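Local atomic coordinates of putative serine protease (Human astrovirus 1, PDB entry 2W5E), a protein that acts as a trypsin-like serine protease that probably cleaves the astrovirus non-structural polyprotein into its functional products. Residues Val153-Pro157 against Thr158-Pro162. Residues are numbered along the deposited sequence; the frame is centred on the assembly and turned at random.
Sequences VIIDP and TDFHP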
ATOM      1  N   VAL A 153      -1.895  30.065 -11.783  1.00 33.57           N
ATOM      2  CA  VAL A 153      -3.148  30.018 -12.539  1.00 34.52           C
ATOM      3  C   VAL A 153      -3.899  28.730 -12.215  1.00 34.81           C
ATOM      4  O   VAL A 153      -3.353  27.631 -12.359  1.00 34.57           O
ATOM      5  CB  VAL A 153      -2.925  30.131 -14.074  1.00 34.52           C
ATOM      6  CG1 VAL A 153      -4.250  30.056 -14.818  1.00 35.24           C
ATOM      7  CG2 VAL A 153      -2.218  31.435 -14.423  1.00 35.42           C
ATOM      8  N   ILE A 154      -5.147  28.881 -11.777  1.00 35.57           N
ATOM      9  CA  ILE A 154      -6.028  27.750 -11.474  1.00 36.62           C
ATOM     10  C   ILE A 154      -6.260  26.867 -12.706  1.00 37.16           C
ATOM     11  O   ILE A 154      -6.471  27.367 -13.816  1.00 37.08           O
ATOM     12  CB  ILE A 154      -7.375  28.219 -10.834  1.00 36.72           C
ATOM     13  CG1 ILE A 154      -7.188  28.510  -9.344  1.00 37.33           C
ATOM     14  CG2 ILE A 154      -8.476  27.172 -10.979  1.00 36.99           C
ATOM     15  CD1 ILE A 154      -7.065  29.972  -9.005  1.00 38.50           C
ATOM     16  N   ILE A 155      -6.201  25.555 -12.492  1.00 37.79           N
ATOM     17  CA  ILE A 155      -6.400  24.574 -13.552  1.00 38.72           C
ATOM     18  C   ILE A 155      -7.678  23.766 -13.301  1.00 39.47           C
ATOM     19  O   ILE A 155      -8.033  23.489 -12.152  1.00 39.59           O
ATOM     20  CB  ILE A 155      -5.153  23.642 -13.700  1.00 38.55           C
ATOM     21  CG1 ILE A 155      -5.236  22.798 -14.982  1.00 38.95           C
ATOM     22  CG2 ILE A 155      -4.943  22.778 -12.447  1.00 38.15           C
ATOM     23  CD1 ILE A 155      -3.980  21.971 -15.285  1.00 38.84           C
ATOM     24  N   ASP A 156      -8.375  23.415 -14.377  1.00 40.45           N
ATOM     25  CA  ASP A 156      -9.520  22.506 -14.293  1.00 41.63           C
ATOM     26  C   ASP A 156      -9.501  21.492 -15.453  1.00 41.96           C
ATOM     27  O   ASP A 156      -8.745  21.675 -16.410  1.00 41.79           O
ATOM     28  CB  ASP A 156     -10.849  23.281 -14.169  1.00 41.94           C
ATOM     29  CG  ASP A 156     -11.213  24.050 -15.421  1.00 43.06           C
ATOM     30  OD1 ASP A 156     -11.548  23.408 -16.434  1.00 44.80           O
ATOM     31  OD2 ASP A 156     -11.201  25.299 -15.382  1.00 44.41           O
ATOM     32  N   PRO A 157     -10.296  20.401 -15.356  1.00 42.45           N
ATOM     33  CA  PRO A 157     -10.256  19.337 -16.371  1.00 42.80           C
ATOM     34  C   PRO A 157     -10.514  19.774 -17.822  1.00 43.13           C
ATOM     35  O   PRO A 157     -10.082  19.079 -18.748  1.00 43.25           O
ATOM     36  CB  PRO A 157     -11.346  18.367 -15.901  1.00 42.80           C
ATOM     37  CG  PRO A 157     -11.429  18.590 -14.441  1.00 42.67           C
ATOM     38  CD  PRO A 157     -11.249  20.068 -14.280  1.00 42.56           C
ATOM     39  N   THR A 158     -11.195  20.904 -18.019  1.00 43.31           N
ATOM     40  CA  THR A 158     -11.507  21.385 -19.369  1.00 43.61           C
ATOM     41  C   THR A 158     -10.311  22.057 -20.042  1.00 43.74           C
ATOM     42  O   THR A 158     -10.342  22.325 -21.246  1.00 43.80           O
ATOM     43  CB  THR A 158     -12.722  22.351 -19.397  1.00 43.64           C
ATOM     44  OG1 THR A 158     -12.341  23.631 -18.875  1.00 43.80           O
ATOM     45  CG2 THR A 158     -13.899  21.789 -18.594  1.00 43.79           C
ATOM     46  N   ASP A 159      -9.264  22.326 -19.263  1.00 43.72           N
ATOM     47  CA  ASP A 159      -8.044  22.951 -19.774  1.00 43.75           C
ATOM     48  C   ASP A 159      -7.157  21.978 -20.544  1.00 43.69           C
ATOM     49  O   ASP A 159      -6.327  22.402 -21.350  1.00 43.74           O
ATOM     50  CB  ASP A 159      -7.242  23.579 -18.630  1.00 43.76           C
ATOM     51  CG  ASP A 159      -7.919  24.798 -18.040  1.00 43.65           C
ATOM     52  OD1 ASP A 159      -8.528  25.576 -18.801  1.00 43.42           O
ATOM     53  OD2 ASP A 159      -7.830  24.983 -16.810  1.00 43.45           O
ATOM     54  N   PHE A 160      -7.345  20.685 -20.291  1.00 43.74           N
ATOM     55  CA  PHE A 160      -6.525  19.620 -20.876  1.00 43.95           C
ATOM     56  C   PHE A 160      -6.691  19.445 -22.390  1.00 44.32           C
ATOM     57  O   PHE A 160      -5.783  18.947 -23.059  1.00 44.33           O
ATOM     58  CB  PHE A 160      -6.807  18.285 -20.171  1.00 43.68           C
ATOM     59  CG  PHE A 160      -6.022  18.081 -18.899  1.00 43.16           C
ATOM     60  CD1 PHE A 160      -6.349  18.776 -17.737  1.00 42.86           C
ATOM     61  CD2 PHE A 160      -4.963  17.176 -18.861  1.00 42.73           C
ATOM     62  CE1 PHE A 160      -5.624  18.585 -16.562  1.00 42.39           C
ATOM     63  CE2 PHE A 160      -4.233  16.976 -17.691  1.00 42.23           C
ATOM     64  CZ  PHE A 160      -4.567  17.683 -16.540  1.00 42.53           C
ATOM     65  N   HIS A 161      -7.847  19.844 -22.921  1.00 44.75           N
ATOM     66  CA  HIS A 161      -8.178  19.604 -24.331  1.00 45.25           C
ATOM     67  C   HIS A 161      -8.938  20.766 -24.978  1.00 45.64           C
ATOM     68  O   HIS A 161      -9.686  21.473 -24.297  1.00 45.78           O
ATOM     69  CB  HIS A 161      -8.979  18.304 -24.482  1.00 45.16           C
ATOM     70  CG  HIS A 161      -8.196  17.071 -24.149  1.00 45.00           C
ATOM     71  ND1 HIS A 161      -8.320  16.413 -22.944  1.00 44.73           N
ATOM     72  CD2 HIS A 161      -7.269  16.385 -24.857  1.00 44.64           C
ATOM     73  CE1 HIS A 161      -7.508  15.372 -22.927  1.00 44.94           C
ATOM     74  NE2 HIS A 161      -6.860  15.333 -24.077  1.00 44.76           N
ATOM     75  N   PRO A 162      -8.746  20.966 -26.299  1.00 46.01           N
ATOM     76  CA  PRO A 162      -9.510  21.986 -27.011  1.00 46.24           C
ATOM     77  C   PRO A 162     -10.911  21.483 -27.348  1.00 46.49           C
ATOM     78  O   PRO A 162     -11.861  21.795 -26.633  1.00 46.91           O
ATOM     79  CB  PRO A 162      -8.703  22.189 -28.291  1.00 46.27           C
ATOM     80  CG  PRO A 162      -8.077  20.861 -28.547  1.00 46.23           C
ATOM     81  CD  PRO A 162      -7.806  20.257 -27.193  1.00 45.98           C
TER
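With chi1 at 68°, the carboxylate of D156 sits between its own backbone N and carbonyl carbon and leans forward over the turn toward T158; the opposing D159, whose CG lies anti to its carbonyl carbon (chi1 -70°), reaches back toward the backbone of D156. Two donors converge on one oxygen: T158 OG1 meets the syn lone pair of D156 OD1 at 2.6 Å, and T158 N approaches the anti side of D156 OD1 at 3.0 Å, the contact that defines an Asx turn. The main chain closes over the same residues, since D159 N donates to D156 O at 3.0 Å, from above the carbonyl plane; with P157 and T158 both in helical conformation, this is a type I beta turn. In return, D156 N donates to D159 OD2 at 2.9 Å, nearly straight at 163° although tilted out of the carboxylate plane. That bond recalls the reciprocal half of a capping box, here across a single turn in which T158 to F160 take helical backbone angles without the regular bonds.

Apolar groups continue the fold-back. I155 CD1 comes within 4.0 Å of F160 CE1, the side chains crossing at about a right angle, while D156 O lies at the edge of the F160 ring, in its plane. Both I155 and F160 also touch F68 of strand 66-70, so the tail leaving the last strand of the C-terminal barrel packs against the N-terminal barrel of this chymotrypsin-like fold.

D156 OD2 and D159 OD2 stand 3.7 Å apart, a proximity that would be unfavourable for two carboxylates alone. K64, beside catalytic D65 in sequence, forms a salt bridge with D159 and a weak, long ion pair with D156; its NZ also donates to I154 O. Its positive charge probably offsets the repulsion and helps both acids remain ionised, favouring the turn.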